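Local coordinates for protein macrophage migration inhibitory factor (Oncomelania hupensis, PDB 6LR3) that belongs to the macrophage migration inhibitory factor family, small alpha/beta proteins that assemble as trimers, and is itself built into a three-chain assembly, at residues Val17-Gln20 / Ala21-Asn25; Asn25-Thr28 / Lys29-Gln32; Met76-Asp79 / Met80-Met83. One frame throughout, in Å; residues are numbered along the deposited sequence.

Contacts 1 and 2 are successive lengths of helix 19-31, sharing Asn-25, whereas contact 3 is the middle of helix 70-88, which packs beside it. All three are partly buried. Phe-19 and Leu-23 in contact 1, Met-27 and Leu-31 in contact 2 and Met-76 and Met-80 in contact 3 lie in the core; Lys-29, Gln-32, Arg-78, Asp-79 and Asp-82 are at the surface. The buried polar Gln-20 and Glu-81 instead reach a second and a third subunit. In contact 2 a glutamine just past the helix end folds its amide back onto a last-turn carbonyl, while contact 3 is the most acidic. Methionines join the helices: Met-83 packs on Phe-19, Leu-23 and Met-26.

Contact 1: residues Val17-Gln20 / Ala21-Asn25; sequences VFFQ and AALTN
Thr-24 folds its hydroxyl back onto the carbonyl of Gln-20 one turn earlier. Its OG1 donates to Gln-20 O at 2.8 Å, coming from above the carbonyl plane, while Thr-24 N donates to the same oxygen from the opposite face at 2.8 Å. Two bonds thus grip Gln-20 O. The hydroxyl can do this because it lies beside its own backbone N (chi1 -66°), with CG2 placed anti to that N. Gln-20 itself sends its amide out of the helix: OE1 is bound by Arg-54 of the second subunit and NE2 by Val-40 O of strand 39-43. Phe-19 and Leu-23 run alongside each other in the same direction, with Phe-19 CZ 4.1 Å from Leu-23 CD2, and the pair packs against Met-83 of helix 70-88. In Phe-18, at the N-cap position, CG stands between the backbone N and the carbonyl carbon (chi1 64°), which brings CD2 obliquely to Ala-22 CB at 4.1 Å; the ring also meets His-87 edge-to-face. The two preceding main-chain bonds run from Ala-22 N to Phe-18 O at 2.8 Å and from Leu-23 N to Phe-19 O at 2.9 Å. A water bridges Val-17 O and Ala-21 N ahead of them, donating to the former and accepting from Ala-21 N at 2.9 Å. The arrangement forms the N-terminal two turns of an amphipathic helix, here the helix of the beta-alpha-beta unit formed with strands 3-8 and 39-43 in the MIF fold.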
ATOM      1  N   VAL B  17     -17.873  15.398  -2.685  1.00 17.90           N
ATOM      2  CA  VAL B  17     -18.347  14.292  -1.805  1.00 19.53           C
ATOM      3  C   VAL B  17     -18.579  13.031  -2.647  1.00 18.63           C
ATOM      4  O   VAL B  17     -18.503  11.955  -2.066  1.00 21.58           O
ATOM      5  CB  VAL B  17     -19.641  14.698  -1.064  1.00 24.30           C
ATOM      6  CG1 VAL B  17     -19.364  15.825  -0.084  1.00 30.21           C
ATOM      7  CG2 VAL B  17     -20.742  15.088  -2.027  1.00 23.25           C
ATOM      8  N   PHE B  18     -18.850  13.163  -3.960  1.00 17.41           N
ATOM      9  CA  PHE B  18     -19.192  12.006  -4.818  1.00 17.92           C
ATOM     10  C   PHE B  18     -17.948  11.485  -5.534  1.00 16.53           C
ATOM     11  O   PHE B  18     -18.086  10.593  -6.351  1.00 16.31           O
ATOM     12  CB  PHE B  18     -20.328  12.325  -5.780  1.00 20.11           C
ATOM     13  CG  PHE B  18     -20.007  13.391  -6.781  1.00 19.80           C
ATOM     14  CD1 PHE B  18     -20.136  14.734  -6.488  1.00 21.17           C
ATOM     15  CD2 PHE B  18     -19.614  13.025  -8.064  1.00 19.54           C
ATOM     16  CE1 PHE B  18     -19.917  15.684  -7.475  1.00 21.52           C
ATOM     17  CE2 PHE B  18     -19.313  13.988  -9.018  1.00 21.89           C
ATOM     18  CZ  PHE B  18     -19.477  15.310  -8.717  1.00 20.66           C
ATOM     19  N   PHE B  19     -16.765  11.969  -5.208  1.00 15.17           N
ATOM     20  CA  PHE B  19     -15.502  11.557  -5.882  1.00 14.43           C
ATOM     21  C   PHE B  19     -15.347  10.036  -5.819  1.00 15.33           C
ATOM     22  O   PHE B  19     -15.173   9.418  -6.877  1.00 13.16           O
ATOM     23  CB  PHE B  19     -14.298  12.260  -5.257  1.00 14.84           C
ATOM     24  CG  PHE B  19     -12.988  11.790  -5.823  1.00 15.56           C
ATOM     25  CD1 PHE B  19     -12.632  11.971  -7.140  1.00 16.19           C
ATOM     26  CD2 PHE B  19     -12.133  11.087  -5.022  1.00 18.28           C
ATOM     27  CE1 PHE B  19     -11.407  11.543  -7.619  1.00 18.67           C
ATOM     28  CE2 PHE B  19     -10.844  10.776  -5.441  1.00 19.23           C
ATOM     29  CZ  PHE B  19     -10.512  10.955  -6.761  1.00 17.97           C
ATOM     30  N   GLN B  20     -15.414   9.431  -4.636  1.00 14.97           N
ATOM     31  CA  GLN B  20     -15.192   7.965  -4.546  1.00 14.68           C
ATOM     32  C   GLN B  20     -16.290   7.199  -5.300  1.00 14.12           C
ATOM     33  O   GLN B  20     -15.964   6.198  -5.950  1.00 14.21           O
ATOM     34  CB  GLN B  20     -15.130   7.494  -3.105  1.00 13.87           C
ATOM     35  CG  GLN B  20     -13.810   7.808  -2.439  1.00 14.04           C
ATOM     36  CD  GLN B  20     -13.982   7.766  -0.944  1.00 15.95           C
ATOM     37  OE1 GLN B  20     -14.590   8.703  -0.384  1.00 16.02           O
ATOM     38  NE2 GLN B  20     -13.495   6.688  -0.318  1.00 13.47           N
ATOM     39  N   ALA B  21     -17.542   7.628  -5.217  1.00 14.25           N
ATOM     40  CA  ALA B  21     -18.669   7.035  -5.970  1.00 14.56           C
ATOM     41  C   ALA B  21     -18.402   7.141  -7.461  1.00 15.09           C
ATOM     42  O   ALA B  21     -18.624   6.165  -8.194  1.00 14.17           O
ATOM     43  CB  ALA B  21     -19.965   7.721  -5.594  1.00 15.82           C
ATOM     44  N   ALA B  22     -17.940   8.297  -7.929  1.00 14.46           N
ATOM     45  CA  ALA B  22     -17.716   8.538  -9.370  1.00 13.63           C
ATOM     46  C   ALA B  22     -16.574   7.645  -9.834  1.00 14.25           C
ATOM     47  O   ALA B  22     -16.682   7.043 -10.919  1.00 15.51           O
ATOM     48  CB  ALA B  22     -17.431  10.002  -9.647  1.00 13.94           C
ATOM     49  N   LEU B  23     -15.514   7.560  -9.040  1.00 15.42           N
ATOM     50  CA  LEU B  23     -14.347   6.724  -9.379  1.00 15.30           C
ATOM     51  C   LEU B  23     -14.758   5.271  -9.365  1.00 14.02           C
ATOM     52  O   LEU B  23     -14.352   4.543 -10.275  1.00 15.85           O
ATOM     53  CB  LEU B  23     -13.221   7.054  -8.394  1.00 16.70           C
ATOM     54  CG  LEU B  23     -11.877   6.423  -8.674  1.00 19.56           C
ATOM     55  CD1 LEU B  23     -11.447   6.709 -10.088  1.00 19.99           C
ATOM     56  CD2 LEU B  23     -10.862   6.968  -7.688  1.00 20.47           C
ATOM     57  N   THR B  24     -15.567   4.855  -8.382  1.00 14.13           N
ATOM     58  CA  THR B  24     -16.108   3.488  -8.312  1.00 14.16           C
ATOM     59  C   THR B  24     -16.803   3.169  -9.628  1.00 15.38           C
ATOM     60  O   THR B  24     -16.507   2.136 -10.223  1.00 13.36           O
ATOM     61  CB  THR B  24     -17.094   3.316  -7.152  1.00 14.02           C
ATOM     62  OG1 THR B  24     -16.381   3.462  -5.919  1.00 14.69           O
ATOM     63  CG2 THR B  24     -17.739   1.957  -7.176  1.00 13.97           C
ATOM     64  N   ASN B  25     -17.717   4.030 -10.047  1.00 16.18           N
ATOM     65  CA  ASN B  25     -18.542   3.787 -11.257  1.00 16.89           C
ATOM     66  C   ASN B  25     -17.627   3.747 -12.481  1.00 16.39           C
ATOM     67  O   ASN B  25     -17.773   2.849 -13.297  1.00 16.43           O
ATOM     68  CB  ASN B  25     -19.630   4.845 -11.397  1.00 16.86           C
ATOM     69  CG  ASN B  25     -20.732   4.624 -10.364  1.00 18.71           C
ATOM     70  OD1 ASN B  25     -20.844   3.531  -9.824  1.00 20.67           O
ATOM     71  ND2 ASN B  25     -21.434   5.676  -9.979  1.00 21.48           N
TER
HETATM   72  O   HOH W   1     -18.273   9.276  -2.995  1.00 15.80           O

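Contact 2: residues Asn25-Thr28 / Lys29-Gln32; sequences NMMT and KALQ
The C-terminal end of helix 19-31, in the beta-alpha-beta unit with strands 3-8 and 39-43, brings Met-27 against Leu-31 on its buried side. Bends at chi2 and chi3 (-58° and -72°) curl the Met-27 chain and set its CE 4.1 Å from Leu-31 CD1, the two side chains crossing at a slant. Leu-31 CG sits 3.4 Å from Met-27 O, and Leu-31 N donates to that same oxygen at 2.9 Å. Met-76 of helix 70-88 and Val-62 of strand 58-64 touch both side chains. On the outer side, Lys-29 CG lies 3.5 Å from Asn-25 O, the acceptor of Lys-29 N. Ala-30 N likewise binds Met-26 O at 3.0 Å. The helix ends at Leu-31, and Gln-32 leaves it with a positive phi; its N makes weak bonds to Thr-28 O and Lys-29 O. Its side chain folds back, NE2 donating to Lys-29 O at 2.8 Å, in the carbonyl plane and on a lone pair, with a nearly straight N-H (168°). Apolar packing thus seats the inner face, while an amide satisfies a last-turn carbonyl where the main-chain bonding weakens.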
ATOM      1  N   ASN B  25     -17.717   4.030 -10.047  1.00 16.18           N
ATOM      2  CA  ASN B  25     -18.542   3.787 -11.257  1.00 16.89           C
ATOM      3  C   ASN B  25     -17.627   3.747 -12.481  1.00 16.39           C
ATOM      4  O   ASN B  25     -17.773   2.849 -13.297  1.00 16.43           O
ATOM      5  CB  ASN B  25     -19.630   4.845 -11.397  1.00 16.86           C
ATOM      6  CG  ASN B  25     -20.732   4.624 -10.364  1.00 18.71           C
ATOM      7  OD1 ASN B  25     -20.844   3.531  -9.824  1.00 20.67           O
ATOM      8  ND2 ASN B  25     -21.434   5.676  -9.979  1.00 21.48           N
ATOM      9  N   MET B  26     -16.716   4.685 -12.589  1.00 16.50           N
ATOM     10  CA  MET B  26     -15.885   4.803 -13.797  1.00 17.58           C
ATOM     11  C   MET B  26     -14.990   3.570 -13.901  1.00 16.85           C
ATOM     12  O   MET B  26     -14.878   3.001 -15.008  1.00 16.20           O
ATOM     13  CB  MET B  26     -15.041   6.082 -13.767  1.00 19.77           C
ATOM     14  CG  MET B  26     -14.369   6.370 -15.082  1.00 27.95           C
ATOM     15  SD  MET B  26     -13.174   7.717 -14.917  1.00 39.04           S
ATOM     16  CE  MET B  26     -11.841   6.806 -14.143  1.00 33.81           C
ATOM     17  N   MET B  27     -14.410   3.133 -12.787  1.00 16.20           N
ATOM     18  CA  MET B  27     -13.449   2.012 -12.839  1.00 16.82           C
ATOM     19  C   MET B  27     -14.199   0.682 -12.871  1.00 15.74           C
ATOM     20  O   MET B  27     -13.629  -0.256 -13.419  1.00 16.52           O
ATOM     21  CB  MET B  27     -12.452   2.076 -11.679  1.00 19.63           C
ATOM     22  CG  MET B  27     -11.523   3.290 -11.784  1.00 18.76           C
ATOM     23  SD  MET B  27     -10.579   3.333 -13.287  1.00 21.78           S
ATOM     24  CE  MET B  27      -9.416   1.991 -12.973  1.00 20.38           C
ATOM     25  N   THR B  28     -15.429   0.592 -12.372  1.00 15.93           N
ATOM     26  CA  THR B  28     -16.260  -0.626 -12.544  1.00 15.58           C
ATOM     27  C   THR B  28     -16.476  -0.856 -14.034  1.00 16.79           C
ATOM     28  O   THR B  28     -16.294  -2.010 -14.512  1.00 16.98           O
ATOM     29  CB  THR B  28     -17.599  -0.491 -11.819  1.00 17.98           C
ATOM     30  OG1 THR B  28     -17.265  -0.507 -10.428  1.00 18.77           O
ATOM     31  CG2 THR B  28     -18.565  -1.605 -12.144  1.00 19.16           C
ATOM     32  N   LYS B  29     -16.836   0.210 -14.746  1.00 17.18           N
ATOM     33  CA  LYS B  29     -17.074   0.120 -16.213  1.00 19.09           C
ATOM     34  C   LYS B  29     -15.758  -0.206 -16.908  1.00 19.32           C
ATOM     35  O   LYS B  29     -15.748  -1.097 -17.771  1.00 21.03           O
ATOM     36  CB  LYS B  29     -17.659   1.421 -16.744  1.00 21.36           C
ATOM     37  CG  LYS B  29     -19.087   1.665 -16.287  1.00 31.78           C
ATOM     38  CD  LYS B  29     -19.696   2.875 -16.965  1.00 36.15           C
ATOM     39  CE  LYS B  29     -20.437   3.866 -16.069  1.00 43.12           C
ATOM     40  NZ  LYS B  29     -21.565   3.229 -15.352  1.00 43.41           N
ATOM     41  N   ALA B  30     -14.673   0.498 -16.563  1.00 17.05           N
ATOM     42  CA  ALA B  30     -13.378   0.326 -17.247  1.00 17.41           C
ATOM     43  C   ALA B  30     -12.849  -1.090 -17.043  1.00 17.77           C
ATOM     44  O   ALA B  30     -12.350  -1.663 -18.005  1.00 19.23           O
ATOM     45  CB  ALA B  30     -12.397   1.377 -16.793  1.00 18.45           C
ATOM     46  N   LEU B  31     -12.907  -1.623 -15.833  1.00 17.30           N
ATOM     47  CA  LEU B  31     -12.308  -2.938 -15.499  1.00 17.19           C
ATOM     48  C   LEU B  31     -13.297  -4.074 -15.776  1.00 18.45           C
ATOM     49  O   LEU B  31     -12.873  -5.216 -15.710  1.00 17.13           O
ATOM     50  CB  LEU B  31     -11.890  -2.957 -14.028  1.00 16.21           C
ATOM     51  CG  LEU B  31     -10.716  -2.012 -13.732  1.00 16.65           C
ATOM     52  CD1 LEU B  31     -10.470  -1.886 -12.235  1.00 16.62           C
ATOM     53  CD2 LEU B  31      -9.442  -2.479 -14.393  1.00 17.73           C
ATOM     54  N   GLN B  32     -14.577  -3.755 -16.055  1.00 18.82           N
ATOM     55  CA  GLN B  32     -15.627  -4.788 -16.253  1.00 20.85           C
ATOM     56  C   GLN B  32     -15.548  -5.804 -15.122  1.00 20.44           C
ATOM     57  O   GLN B  32     -15.474  -7.041 -15.371  1.00 20.21           O
ATOM     58  CB  GLN B  32     -15.445  -5.454 -17.621  1.00 24.34           C
ATOM     59  CG  GLN B  32     -15.617  -4.489 -18.776  1.00 31.01           C
ATOM     60  CD  GLN B  32     -17.070  -4.273 -19.044  1.00 45.67           C
ATOM     61  OE1 GLN B  32     -17.724  -5.181 -19.597  1.00 47.62           O
ATOM     62  NE2 GLN B  32     -17.573  -3.091 -18.642  1.00 59.42           N
TER

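Contact 3: residues Met76-Asp79 / Met80-Met83; sequences MARD and MEDM
Met-80 N donates to Met-76 O at 2.8 Å, nearly in line with the carbonyl bond, and the side chain of Met-80 settles by the same oxygen, CG lying 3.2 Å from Met-76 O. Glu-81 repeats this one residue on: its N binds Ala-77 O at 2.8 Å with CG alongside that oxygen. With CG beside the backbone N (chi1 -76°) and the chain extended beyond it, the Glu-81 carboxylate is carried back along the helix, bringing OE1 near Arg-78 CA. There it is held from outside, OE1 in a salt bridge with Arg-92 and OE2 by the backbone N of Gly-111 of the third subunit. Asp-82 N donates to Arg-78 O at 2.9 Å. Asp-82 OD1 lies 3.2 Å from Arg-78 O, two acceptors facing each other, and is engaged by Arg-92 in a salt bridge; this one arginine serves two acidic side chains of the helix. Asp-79 and Asp-82 bring like charges close on the exposed face, OD1 of Asp-79 being 4.5 Å from OD2 of Asp-82. A water sits between them, donating to Asp-82 OD2 at 2.7 Å and only weakly to Asp-79 OD1. On the inner side Met-76 and Ala-77 pack on Phe-99 of strand 95-101, while Met-80 rests on Ile-97. Arg-92 would be expected to offset the negative charge of Glu-81 and Asp-82 and favour their ionised forms; the water may lessen the repulsion between Asp-79 and Asp-82, while Glu-81 ties the helix to a neighbouring subunit.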
ATOM      1  N   MET B  76      -7.155   3.817 -18.999  1.00 16.77           N
ATOM      2  CA  MET B  76      -7.664   4.023 -17.633  1.00 17.04           C
ATOM      3  C   MET B  76      -6.864   5.143 -16.996  1.00 15.64           C
ATOM      4  O   MET B  76      -7.475   5.944 -16.318  1.00 16.52           O
ATOM      5  CB  MET B  76      -7.564   2.748 -16.807  1.00 18.83           C
ATOM      6  CG  MET B  76      -8.635   1.795 -17.222  1.00 19.75           C
ATOM      7  SD  MET B  76      -8.634   0.301 -16.210  1.00 23.68           S
ATOM      8  CE  MET B  76      -7.145  -0.557 -16.676  1.00 23.09           C
ATOM      9  N   ALA B  77      -5.549   5.195 -17.190  1.00 15.10           N
ATOM     10  CA  ALA B  77      -4.724   6.271 -16.619  1.00 16.62           C
ATOM     11  C   ALA B  77      -5.276   7.626 -17.089  1.00 17.09           C
ATOM     12  O   ALA B  77      -5.441   8.511 -16.269  1.00 14.57           O
ATOM     13  CB  ALA B  77      -3.285   6.081 -16.973  1.00 16.66           C
ATOM     14  N   ARG B  78      -5.526   7.790 -18.381  1.00 16.93           N
ATOM     15  CA  ARG B  78      -5.989   9.079 -18.951  1.00 18.97           C
ATOM     16  C   ARG B  78      -7.346   9.418 -18.331  1.00 17.88           C
ATOM     17  O   ARG B  78      -7.560  10.596 -17.968  1.00 16.75           O
ATOM     18  CB  ARG B  78      -5.979   9.043 -20.485  1.00 22.62           C
ATOM     19  CG  ARG B  78      -4.582   8.948 -21.084  1.00 26.92           C
ATOM     20  CD  ARG B  78      -4.567   9.234 -22.593  1.00 36.77           C
ATOM     21  NE  ARG B  78      -4.838  10.668 -22.648  1.00 49.05           N
ATOM     22  CZ  ARG B  78      -3.929  11.662 -22.649  1.00 53.11           C
ATOM     23  NH1 ARG B  78      -2.641  11.380 -22.783  1.00 42.78           N
ATOM     24  NH2 ARG B  78      -4.320  12.934 -22.530  1.00 47.70           N
ATOM     25  N   ASP B  79      -8.246   8.447 -18.211  1.00 17.11           N
ATOM     26  CA  ASP B  79      -9.596   8.668 -17.642  1.00 18.45           C
ATOM     27  C   ASP B  79      -9.471   9.021 -16.166  1.00 15.89           C
ATOM     28  O   ASP B  79     -10.175   9.927 -15.723  1.00 15.93           O
ATOM     29  CB  ASP B  79     -10.478   7.452 -17.866  1.00 20.53           C
ATOM     30  CG  ASP B  79     -10.989   7.341 -19.293  1.00 24.34           C
ATOM     31  OD1 ASP B  79     -10.862   8.338 -20.054  1.00 26.05           O
ATOM     32  OD2 ASP B  79     -11.471   6.273 -19.624  1.00 23.84           O
ATOM     33  N   MET B  80      -8.618   8.318 -15.423  1.00 14.48           N
ATOM     34  CA  MET B  80      -8.382   8.638 -13.987  1.00 15.14           C
ATOM     35  C   MET B  80      -7.764  10.030 -13.881  1.00 15.28           C
ATOM     36  O   MET B  80      -8.222  10.810 -13.048  1.00 14.45           O
ATOM     37  CB  MET B  80      -7.478   7.582 -13.345  1.00 15.46           C
ATOM     38  CG  MET B  80      -8.185   6.288 -13.179  1.00 16.48           C
ATOM     39  SD  MET B  80      -7.061   4.941 -12.607  1.00 16.46           S
ATOM     40  CE  MET B  80      -6.709   5.542 -10.958  1.00 16.51           C
ATOM     41  N   GLU B  81      -6.751  10.339 -14.677  1.00 16.05           N
ATOM     42  CA  GLU B  81      -6.135  11.679 -14.656  1.00 14.97           C
ATOM     43  C   GLU B  81      -7.236  12.718 -14.867  1.00 15.21           C
ATOM     44  O   GLU B  81      -7.269  13.699 -14.126  1.00 15.10           O
ATOM     45  CB  GLU B  81      -5.085  11.817 -15.744  1.00 15.64           C
ATOM     46  CG  GLU B  81      -3.794  11.106 -15.404  1.00 15.38           C
ATOM     47  CD  GLU B  81      -2.846  11.112 -16.608  1.00 18.76           C
ATOM     48  OE1 GLU B  81      -3.306  11.499 -17.719  1.00 18.56           O
ATOM     49  OE2 GLU B  81      -1.668  10.762 -16.408  1.00 17.32           O
ATOM     50  N   ASP B  82      -8.097  12.502 -15.857  1.00 15.60           N
ATOM     51  CA  ASP B  82      -9.140  13.519 -16.166  1.00 15.29           C
ATOM     52  C   ASP B  82     -10.012  13.742 -14.921  1.00 14.85           C
ATOM     53  O   ASP B  82     -10.364  14.911 -14.626  1.00 15.20           O
ATOM     54  CB  ASP B  82      -9.994  13.108 -17.353  1.00 15.53           C
ATOM     55  CG  ASP B  82      -9.293  13.177 -18.689  1.00 18.97           C
ATOM     56  OD1 ASP B  82      -8.154  13.637 -18.764  1.00 18.14           O
ATOM     57  OD2 ASP B  82      -9.915  12.747 -19.645  1.00 22.30           O
ATOM     58  N   MET B  83     -10.397  12.658 -14.246  1.00 16.53           N
ATOM     59  CA  MET B  83     -11.246  12.768 -13.043  1.00 15.18           C
ATOM     60  C   MET B  83     -10.453  13.454 -11.928  1.00 15.40           C
ATOM     61  O   MET B  83     -11.029  14.253 -11.212  1.00 14.89           O
ATOM     62  CB  MET B  83     -11.729  11.378 -12.597  1.00 16.63           C
ATOM     63  CG  MET B  83     -12.713  11.478 -11.509  1.00 17.53           C
ATOM     64  SD  MET B  83     -13.516   9.899 -11.211  1.00 20.97           S
ATOM     65  CE  MET B  83     -14.487   9.660 -12.686  1.00 24.77           C
TER
HETATM   66  O   HOH W   2     -12.264  11.384 -19.338  1.00 37.03           O